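Local coordinates for uncharacterized protein (Bacteroides cellulosilyticus, PDB 5JVK) that probably hydrolyses O-glycosidic bonds in carbohydrates, as a family 39 glycoside hydrolase of a gut bacterium, at residues 118-121 and 122-126; 153-156 and 157-161; 393-396 and 397-401; 404-407 and 408-412. All blocks are in the same frame, centred on the assembly; numbering follows the deposited sequence.

Contact 1: residues 118-121 and 122-126; sequences YSKT and FRLIR
T121 and I125 meet on one side of the helix, one turn apart. The T121 methyl CG2 lies 3.8 Å from I125 CD1, and the two side chains cross at a slant. T121 OG1 sits beside its backbone N (chi1 -69°), which leaves CG2 anti to that N and facing I125. I125 CG1 lies anti to its carbonyl carbon and passes 3.3 Å from T121 O, the carbonyl that also accepts I125 N at 2.9 Å. I125 CD1 then sits over the centre of one face of the F122 ring, 4.0 Å above its plane. Y118 O lies near the plane of the F122 ring at its edge, 3.4 Å from F122 CD1. The Y118 and F122 rings touch more loosely, Y118 CD1 to F122 CE1 being 4.4 Å. On another side of the helix, L124 CG lies 3.4 Å from K120 O. The K120 ammonium turns elsewhere, to a salt bridge with D115 and a cation-pi contact with F399. Backbone i to i+4 bonds run through the whole segment. This is the helix of the beta-alpha-beta unit between strands 106-109 and 132-138, the first such unit of a (beta/alpha)8 barrel.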
loop_
_atom_site.group_PDB
_atom_site.type_symbol
_atom_site.label_atom_id
_atom_site.label_comp_id
_atom_site.label_asym_id
_atom_site.label_seq_id
_atom_site.Cartn_x
_atom_site.Cartn_y
_atom_site.Cartn_z
ATOM N N TYR A 118 -4.438 16.755 7.024
ATOM C CA TYR A 118 -4.744 15.326 7.176
ATOM C C TYR A 118 -5.988 14.890 6.401
ATOM O O TYR A 118 -6.021 13.779 5.871
ATOM C CB TYR A 118 -4.869 14.941 8.660
ATOM C CG TYR A 118 -3.528 14.724 9.334
ATOM C CD1 TYR A 118 -3.080 13.436 9.648
ATOM C CD2 TYR A 118 -2.692 15.800 9.635
ATOM C CE1 TYR A 118 -1.847 13.232 10.257
ATOM C CE2 TYR A 118 -1.457 15.604 10.243
ATOM C CZ TYR A 118 -1.039 14.320 10.553
ATOM O OH TYR A 118 0.182 14.124 11.152
ATOM N N SER A 119 -7.000 15.754 6.331
ATOM C CA SER A 119 -8.228 15.442 5.592
ATOM C C SER A 119 -7.982 15.266 4.088
ATOM O O SER A 119 -8.573 14.385 3.467
ATOM C CB SER A 119 -9.294 16.516 5.834
ATOM O OG SER A 119 -8.805 17.797 5.482
ATOM N N LYS A 120 -7.105 16.093 3.519
ATOM C CA LYS A 120 -6.741 15.999 2.099
ATOM C C LYS A 120 -5.981 14.713 1.788
ATOM O O LYS A 120 -6.321 14.006 0.841
ATOM C CB LYS A 120 -5.905 17.211 1.671
ATOM C CG LYS A 120 -5.579 17.253 0.181
ATOM C CD LYS A 120 -5.202 18.649 -0.298
ATOM C CE LYS A 120 -3.883 19.140 0.283
ATOM N NZ LYS A 120 -2.716 18.350 -0.193
ATOM N N THR A 121 -4.954 14.426 2.587
ATOM C CA THR A 121 -4.149 13.208 2.430
ATOM C C THR A 121 -5.004 11.943 2.585
ATOM O O THR A 121 -4.863 11.012 1.794
ATOM C CB THR A 121 -2.939 13.195 3.404
ATOM O OG1 THR A 121 -1.993 14.194 3.000
ATOM C CG2 THR A 121 -2.230 11.839 3.426
ATOM N N PHE A 122 -5.894 11.923 3.577
ATOM C CA PHE A 122 -6.759 10.753 3.810
ATOM C C PHE A 122 -7.903 10.605 2.814
ATOM O O PHE A 122 -8.400 9.496 2.617
ATOM C CB PHE A 122 -7.267 10.699 5.256
ATOM C CG PHE A 122 -6.340 9.960 6.171
ATOM C CD1 PHE A 122 -5.169 10.554 6.624
ATOM C CD2 PHE A 122 -6.606 8.644 6.530
ATOM C CE1 PHE A 122 -4.296 9.858 7.446
ATOM C CE2 PHE A 122 -5.740 7.944 7.352
ATOM C CZ PHE A 122 -4.583 8.550 7.812
ATOM N N ARG A 123 -8.313 11.707 2.192
ATOM C CA ARG A 123 -9.234 11.657 1.052
ATOM C C ARG A 123 -8.547 11.000 -0.152
ATOM O O ARG A 123 -9.167 10.216 -0.874
ATOM C CB ARG A 123 -9.716 13.069 0.699
ATOM C CG ARG A 123 -10.829 13.145 -0.339
ATOM C CD ARG A 123 -11.327 14.581 -0.474
ATOM N NE ARG A 123 -11.782 14.897 -1.832
ATOM C CZ ARG A 123 -11.974 16.130 -2.316
ATOM N NH1 ARG A 123 -11.762 17.215 -1.567
ATOM N NH2 ARG A 123 -12.385 16.285 -3.575
ATOM N N LEU A 124 -7.268 11.321 -0.354
ATOM C CA LEU A 124 -6.467 10.711 -1.419
ATOM C C LEU A 124 -6.156 9.235 -1.142
ATOM O O LEU A 124 -6.116 8.431 -2.072
ATOM C CB LEU A 124 -5.171 11.501 -1.644
ATOM C CG LEU A 124 -5.354 12.920 -2.197
ATOM C CD1 LEU A 124 -4.151 13.798 -1.899
ATOM C CD2 LEU A 124 -5.622 12.889 -3.692
ATOM N N ILE A 125 -5.936 8.887 0.128
ATOM C CA ILE A 125 -5.765 7.486 0.538
ATOM C C ILE A 125 -7.045 6.682 0.291
ATOM O O ILE A 125 -6.973 5.541 -0.172
ATOM C CB ILE A 125 -5.323 7.359 2.023
ATOM C CG1 ILE A 125 -3.899 7.902 2.204
ATOM C CG2 ILE A 125 -5.371 5.904 2.495
ATOM C CD1 ILE A 125 -3.549 8.299 3.624
ATOM N N ARG A 126 -8.198 7.278 0.603
ATOM C CA ARG A 126 -9.507 6.633 0.401
ATOM C C ARG A 126 -9.776 6.285 -1.065
ATOM O O ARG A 126 -10.204 5.169 -1.368
ATOM C CB ARG A 126 -10.643 7.520 0.946
ATOM C CG ARG A 126 -12.063 7.072 0.600
ATOM C CD ARG A 126 -12.386 5.679 1.115
ATOM N NE ARG A 126 -13.728 5.254 0.708
ATOM C CZ ARG A 126 -14.072 4.832 -0.514
ATOM N NH1 ARG A 126 -13.177 4.754 -1.503
ATOM N NH2 ARG A 126 -15.332 4.473 -0.751
#

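Contact 2: residues 153-156 and 157-161; sequences EHMY and QFVSA
Q157 holds CG opposite its own carbonyl carbon (chi1 -72°) and then runs out extended, back along the helix toward E153. E153 bends at its second torsion (chi2 54°), which brings its carboxylate round to meet it. The two side chains cross at about a right angle, with the carboxylate and amide planes 48° apart. The touch is made by E153 OE1 on the methylene Q157 CG, at 3.8 Å, and not by the amide nitrogen. The E153 carboxylate and Q157 thus meet without a hydrogen bond between them. Q157 CG also lies 3.5 Å from E153 O. The amide oxygen Q157 OE1 rests 3.5 Å from H154 CA. With an alanine here the chain beyond CB is gone, and the E153 carboxylate would probably lose its methylene neighbour and be freer to turn. One step on, F158 CD1 comes to the edge of the H154 imidazole, 4.3 Å from H154 ND1, and 3.3 Å from H154 O. On another side, M155 CE reaches V159 CG2 at 4.4 Å. S160 places its hydroxyl over the preceding turn, where S160 OG gives a hydrogen bond to Y156 O at 3.1 Å. S160 N binds the same oxygen at 3.0 Å, from the other face of the carbonyl plane. The serine hydroxyl is thus satisfied by its own helix backbone, and this bond probably fixes its rotamer.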
loop_
_atom_site.group_PDB
_atom_site.type_symbol
_atom_site.label_atom_id
_atom_site.label_comp_id
_atom_site.label_asym_id
_atom_site.label_seq_id
_atom_site.Cartn_x
_atom_site.Cartn_y
_atom_site.Cartn_z
ATOM N N GLU A 153 0.167 15.069 19.360
ATOM C CA GLU A 153 -0.930 15.635 18.565
ATOM C C GLU A 153 -1.134 14.903 17.235
ATOM O O GLU A 153 -2.277 14.694 16.816
ATOM C CB GLU A 153 -0.708 17.140 18.328
ATOM C CG GLU A 153 -1.791 17.865 17.522
ATOM C CD GLU A 153 -3.200 17.693 18.080
ATOM O OE1 GLU A 153 -4.159 17.691 17.278
ATOM O OE2 GLU A 153 -3.359 17.562 19.315
ATOM N N HIS A 154 -0.038 14.511 16.585
ATOM C CA HIS A 154 -0.122 13.794 15.306
ATOM C C HIS A 154 -0.876 12.457 15.397
ATOM O O HIS A 154 -1.514 12.055 14.427
ATOM C CB HIS A 154 1.261 13.631 14.642
ATOM C CG HIS A 154 2.211 12.737 15.383
ATOM N ND1 HIS A 154 2.325 11.389 15.116
ATOM C CD2 HIS A 154 3.113 13.005 16.357
ATOM C CE1 HIS A 154 3.245 10.862 15.906
ATOM N NE2 HIS A 154 3.738 11.821 16.668
ATOM N N MET A 155 -0.833 11.798 16.558
ATOM C CA MET A 155 -1.586 10.549 16.765
ATOM C C MET A 155 -3.101 10.733 16.714
ATOM O O MET A 155 -3.794 9.951 16.060
ATOM C CB MET A 155 -1.203 9.876 18.087
ATOM C CG MET A 155 0.072 9.055 18.012
ATOM S SD MET A 155 -0.037 7.643 16.894
ATOM C CE MET A 155 -1.292 6.661 17.709
ATOM N N TYR A 156 -3.606 11.750 17.410
ATOM C CA TYR A 156 -5.033 12.097 17.357
ATOM C C TYR A 156 -5.458 12.498 15.940
ATOM O O TYR A 156 -6.550 12.135 15.496
ATOM C CB TYR A 156 -5.376 13.227 18.347
ATOM C CG TYR A 156 -5.285 12.839 19.816
ATOM C CD1 TYR A 156 -6.069 11.805 20.335
ATOM C CD2 TYR A 156 -4.430 13.516 20.693
ATOM C CE1 TYR A 156 -5.994 11.447 21.676
ATOM C CE2 TYR A 156 -4.350 13.166 22.036
ATOM C CZ TYR A 156 -5.136 12.133 22.523
ATOM O OH TYR A 156 -5.066 11.779 23.850
ATOM N N GLN A 157 -4.592 13.241 15.245
ATOM C CA GLN A 157 -4.819 13.629 13.844
ATOM C C GLN A 157 -4.921 12.416 12.912
ATOM O O GLN A 157 -5.863 12.323 12.117
ATOM C CB GLN A 157 -3.713 14.577 13.347
ATOM C CG GLN A 157 -3.779 15.982 13.932
ATOM C CD GLN A 157 -2.638 16.871 13.456
ATOM O OE1 GLN A 157 -1.480 16.655 13.815
ATOM N NE2 GLN A 157 -2.960 17.884 12.652
ATOM N N PHE A 158 -3.952 11.503 13.020
ATOM C CA PHE A 158 -3.935 10.255 12.232
ATOM C C PHE A 158 -5.184 9.397 12.456
ATOM O O PHE A 158 -5.827 8.972 11.494
ATOM C CB PHE A 158 -2.679 9.405 12.532
ATOM C CG PHE A 158 -1.550 9.613 11.557
ATOM C CD1 PHE A 158 -0.361 10.227 11.949
ATOM C CD2 PHE A 158 -1.671 9.183 10.239
ATOM C CE1 PHE A 158 0.677 10.412 11.046
ATOM C CE2 PHE A 158 -0.637 9.367 9.332
ATOM C CZ PHE A 158 0.538 9.983 9.735
ATOM N N VAL A 159 -5.521 9.165 13.723
ATOM C CA VAL A 159 -6.605 8.248 14.088
ATOM C C VAL A 159 -7.991 8.806 13.735
ATOM O O VAL A 159 -8.834 8.069 13.221
ATOM C CB VAL A 159 -6.523 7.836 15.579
ATOM C CG1 VAL A 159 -7.727 6.992 15.995
ATOM C CG2 VAL A 159 -5.239 7.057 15.835
ATOM N N SER A 160 -8.231 10.089 14.000
ATOM C CA SER A 160 -9.527 10.705 13.673
ATOM C C SER A 160 -9.741 10.800 12.157
ATOM O O SER A 160 -10.840 10.530 11.669
ATOM C CB SER A 160 -9.678 12.083 14.330
ATOM O OG SER A 160 -8.913 13.068 13.663
ATOM N N ALA A 161 -8.688 11.172 11.427
ATOM C CA ALA A 161 -8.722 11.201 9.959
ATOM C C ALA A 161 -8.948 9.814 9.346
ATOM O O ALA A 161 -9.602 9.698 8.311
ATOM C CB ALA A 161 -7.447 11.819 9.405
#

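Contact 3: residues 393-396 and 397-401; sequences GLLR and SDFSP
R396 to F399 form a type I turn followed by a G1-type beta bulge, with F399 in the left-handed position that is usually glycine and R396 N bonded almost straight (172°) to S400 O at 2.8 Å, next to a single bridge between L395 and P401. Beside the bridge the side chains of L395 and P401 cross at a slant. L395 CD2 lies 3.6 Å from P401 CA and 3.9 Å from P401 CB. The other branch, L395 CD1, touches F399 CD1 at 4.3 Å. R396 turns CG away from its own carbonyl carbon (chi1 -58°) and extends as far as NE, along the S400 side. S400 OG lies in the guanidinium plane at its edge, 3.8 Å from R396 NH1. The firmer partner of NH1 is N90. D398 bends its carboxylate back over the turn. D398 OD2 accepts S400 N at 3.1 Å on its anti side, which makes an Asx turn, and also packs on R396 CB. S397 instead sends its hydroxyl to D383. F399 N closes the turn on R396 O at 3.0 Å, coming from well above the carbonyl plane. The turn is therefore closed by two backbone bonds and one from D398, which takes up the S400 N-H. A further hydrogen bond from Q379 to R396 O gives that oxygen a second donor and ties the turn to the rest of the loop.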
loop_
_atom_site.group_PDB
_atom_site.type_symbol
_atom_site.label_atom_id
_atom_site.label_comp_id
_atom_site.label_asym_id
_atom_site.label_seq_id
_atom_site.Cartn_x
_atom_site.Cartn_y
_atom_site.Cartn_z
ATOM N N GLY A 393 6.731 6.497 -3.438
ATOM C CA GLY A 393 5.359 6.987 -3.323
ATOM C C GLY A 393 4.391 6.643 -4.444
ATOM O O GLY A 393 4.799 6.323 -5.561
ATOM N N LEU A 394 3.102 6.700 -4.115
ATOM C CA LEU A 394 2.014 6.707 -5.098
ATOM C C LEU A 394 1.750 8.133 -5.590
ATOM O O LEU A 394 1.353 8.334 -6.739
ATOM C CB LEU A 394 0.734 6.118 -4.497
ATOM C CG LEU A 394 0.846 4.756 -3.806
ATOM C CD1 LEU A 394 -0.507 4.327 -3.262
ATOM C CD2 LEU A 394 1.404 3.690 -4.735
ATOM N N LEU A 395 1.949 9.108 -4.705
ATOM C CA LEU A 395 1.914 10.526 -5.055
ATOM C C LEU A 395 3.318 11.109 -4.977
ATOM O O LEU A 395 4.161 10.615 -4.226
ATOM C CB LEU A 395 1.013 11.298 -4.088
ATOM C CG LEU A 395 -0.416 10.798 -3.892
ATOM C CD1 LEU A 395 -1.115 11.652 -2.847
ATOM C CD2 LEU A 395 -1.186 10.809 -5.202
ATOM N N ARG A 396 3.550 12.169 -5.746
ATOM C CA ARG A 396 4.783 12.949 -5.654
ATOM C C ARG A 396 4.680 13.913 -4.477
ATOM O O ARG A 396 3.618 14.034 -3.857
ATOM C CB ARG A 396 5.022 13.724 -6.946
ATOM C CG ARG A 396 5.111 12.838 -8.176
ATOM C CD ARG A 396 5.776 13.552 -9.339
ATOM N NE ARG A 396 6.123 12.611 -10.400
ATOM C CZ ARG A 396 5.286 12.152 -11.335
ATOM N NH1 ARG A 396 4.003 12.536 -11.377
ATOM N NH2 ARG A 396 5.741 11.289 -12.245
ATOM N N SER A 397 5.778 14.600 -4.173
ATOM C CA SER A 397 5.814 15.574 -3.067
ATOM C C SER A 397 4.777 16.700 -3.211
ATOM O O SER A 397 4.253 17.187 -2.208
ATOM C CB SER A 397 7.215 16.177 -2.923
ATOM O OG SER A 397 7.537 16.972 -4.048
ATOM N N ASP A 398 4.469 17.086 -4.452
ATOM C CA ASP A 398 3.433 18.097 -4.738
ATOM C C ASP A 398 2.001 17.527 -4.847
ATOM O O ASP A 398 1.115 18.183 -5.405
ATOM C CB ASP A 398 3.799 18.905 -6.004
ATOM C CG ASP A 398 3.861 18.053 -7.271
ATOM O OD1 ASP A 398 4.320 18.575 -8.307
ATOM O OD2 ASP A 398 3.473 16.867 -7.242
ATOM N N PHE A 399 1.790 16.311 -4.330
ATOM C CA PHE A 399 0.501 15.597 -4.363
ATOM C C PHE A 399 0.003 15.219 -5.773
ATOM O O PHE A 399 -1.164 14.871 -5.951
ATOM C CB PHE A 399 -0.565 16.352 -3.547
ATOM C CG PHE A 399 -0.224 16.483 -2.086
ATOM C CD1 PHE A 399 -0.679 15.542 -1.164
ATOM C CD2 PHE A 399 0.564 17.538 -1.629
ATOM C CE1 PHE A 399 -0.359 15.656 0.185
ATOM C CE2 PHE A 399 0.888 17.655 -0.280
ATOM C CZ PHE A 399 0.426 16.712 0.627
ATOM N N SER A 400 0.904 15.233 -6.757
ATOM C CA SER A 400 0.589 14.799 -8.114
ATOM C C SER A 400 0.641 13.270 -8.138
ATOM O O SER A 400 1.621 12.692 -7.667
ATOM C CB SER A 400 1.608 15.371 -9.102
ATOM O OG SER A 400 1.297 15.011 -10.431
ATOM N N PRO A 401 -0.405 12.608 -8.675
ATOM C CA PRO A 401 -0.409 11.142 -8.691
ATOM C C PRO A 401 0.556 10.556 -9.719
ATOM O O PRO A 401 0.661 11.072 -10.836
ATOM C CB PRO A 401 -1.857 10.799 -9.054
ATOM C CG PRO A 401 -2.311 11.951 -9.878
ATOM C CD PRO A 401 -1.620 13.160 -9.304
#

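Contact 4: residues 404-407 and 408-412; sequences SYQA and AAVVA
Q406 and V410 are the one pair of side chains here that meet across a turn, and they do so lightly. Q406 NE2 passes 4.3 Å from V410 CG2. Otherwise the side chains meet the preceding turn through methyl groups near carbonyl oxygens, beside the i to i+4 backbone bonds. V410 and V411 do this with different branches. V410 carries CG2 opposite its own carbonyl carbon, which lays that methyl 3.2 Å from Q406 O. V411 puts CG1 between its backbone N and carbonyl carbon (chi1 76°), and that methyl lies 3.2 Å from A407 O. Each of these oxygens also takes the backbone N-H of the valine that leans on it, V410 N to Q406 O and V411 N to A407 O, both at 3.0 Å. The alanines follow the same scheme with less bulk. A408 CB is equally near two carbonyl oxygens, 3.5 Å from S404 O and from Y405 O. A409 CB stands a little farther off, 3.8 Å from Y405 O. The polar side chains of the first turn bond elsewhere: S404 to Q353, Y405 to the carbonyl of L124, and Q406 through NE2 to the carbonyls of Q472 and V93. The small A407 and A408 probably allow close approach of helix 350-366, which V411 also touches. Y405, Q406 and A409 meet strand 83-94 of the N-terminal sheet. V410 and V411 reach Y495 on strand 494-498, so this barrel helix touches the sheets of both flanking domains.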
loop_
_atom_site.group_PDB
_atom_site.type_symbol
_atom_site.label_atom_id
_atom_site.label_comp_id
_atom_site.label_asym_id
_atom_site.label_seq_id
_atom_site.Cartn_x
_atom_site.Cartn_y
_atom_site.Cartn_z
ATOM N N SER A 404 1.295 4.435 -10.347
ATOM C CA SER A 404 1.028 3.460 -9.290
ATOM C C SER A 404 -0.230 3.760 -8.476
ATOM O O SER A 404 -0.880 2.835 -7.976
ATOM C CB SER A 404 2.237 3.330 -8.361
ATOM O OG SER A 404 2.600 4.585 -7.823
ATOM N N TYR A 405 -0.567 5.043 -8.342
ATOM C CA TYR A 405 -1.817 5.447 -7.704
ATOM C C TYR A 405 -3.023 4.917 -8.478
ATOM O O TYR A 405 -3.936 4.336 -7.890
ATOM C CB TYR A 405 -1.913 6.971 -7.590
ATOM C CG TYR A 405 -3.122 7.415 -6.808
ATOM C CD1 TYR A 405 -4.372 7.530 -7.422
ATOM C CD2 TYR A 405 -3.030 7.691 -5.449
ATOM C CE1 TYR A 405 -5.490 7.915 -6.704
ATOM C CE2 TYR A 405 -4.143 8.086 -4.723
ATOM C CZ TYR A 405 -5.370 8.193 -5.356
ATOM O OH TYR A 405 -6.473 8.576 -4.639
ATOM N N GLN A 406 -3.021 5.146 -9.790
ATOM C CA GLN A 406 -4.088 4.679 -10.677
ATOM C C GLN A 406 -4.231 3.160 -10.591
ATOM O O GLN A 406 -5.343 2.645 -10.477
ATOM C CB GLN A 406 -3.795 5.082 -12.128
ATOM C CG GLN A 406 -4.946 4.853 -13.103
ATOM C CD GLN A 406 -6.002 5.947 -13.072
ATOM O OE1 GLN A 406 -5.749 7.071 -12.640
ATOM N NE2 GLN A 406 -7.199 5.618 -13.550
ATOM N N ALA A 407 -3.100 2.460 -10.653
ATOM C CA ALA A 407 -3.076 0.995 -10.556
ATOM C C ALA A 407 -3.655 0.478 -9.240
ATOM O O ALA A 407 -4.339 -0.540 -9.232
ATOM C CB ALA A 407 -1.658 0.476 -10.746
ATOM N N ALA A 408 -3.381 1.185 -8.142
ATOM C CA ALA A 408 -3.918 0.837 -6.820
ATOM C C ALA A 408 -5.442 0.982 -6.746
ATOM O O ALA A 408 -6.132 0.095 -6.241
ATOM C CB ALA A 408 -3.261 1.688 -5.742
ATOM N N ALA A 409 -5.957 2.104 -7.241
ATOM C CA ALA A 409 -7.401 2.356 -7.254
ATOM C C ALA A 409 -8.146 1.333 -8.109
ATOM O O ALA A 409 -9.196 0.820 -7.700
ATOM C CB ALA A 409 -7.690 3.766 -7.747
ATOM N N VAL A 410 -7.592 1.028 -9.280
ATOM C CA VAL A 410 -8.224 0.094 -10.211
ATOM C C VAL A 410 -8.186 -1.336 -9.658
ATOM O O VAL A 410 -9.217 -2.015 -9.650
ATOM C CB VAL A 410 -7.592 0.172 -11.623
ATOM C CG1 VAL A 410 -8.151 -0.911 -12.542
ATOM C CG2 VAL A 410 -7.825 1.550 -12.235
ATOM N N VAL A 411 -7.022 -1.784 -9.181
ATOM C CA VAL A 411 -6.897 -3.146 -8.636
ATOM C C VAL A 411 -7.748 -3.345 -7.370
ATOM O O VAL A 411 -8.274 -4.434 -7.146
ATOM C CB VAL A 411 -5.416 -3.568 -8.407
ATOM C CG1 VAL A 411 -4.813 -2.907 -7.173
ATOM C CG2 VAL A 411 -5.299 -5.084 -8.317
ATOM N N ALA A 412 -7.882 -2.293 -6.562
ATOM C CA ALA A 412 -8.785 -2.297 -5.409
ATOM C C ALA A 412 -10.249 -2.453 -5.823
ATOM O O ALA A 412 -10.984 -3.225 -5.205
ATOM C CB ALA A 412 -8.615 -1.023 -4.597
#

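All four contacts are local and follow one another along the chain, so none nests in or crosses another. Contact 1 lies on the helix after the first barrel strand. Contact 2, on helix 153-164 after the second strand, packs against Y118 and F122 of contact 1. Contact 3 closes a tight turn in the loop after the last barrel strand, 373-375. Contact 4 follows at once on helix 403-415. Contacts 3 and 4 return to contact 1: F399 and L395 touch its helix, and the Y405 hydroxyl meets the L124 carbonyl. The last helix of the barrel is thus joined to the first. Contact 2 touches neither contact 3 nor contact 4.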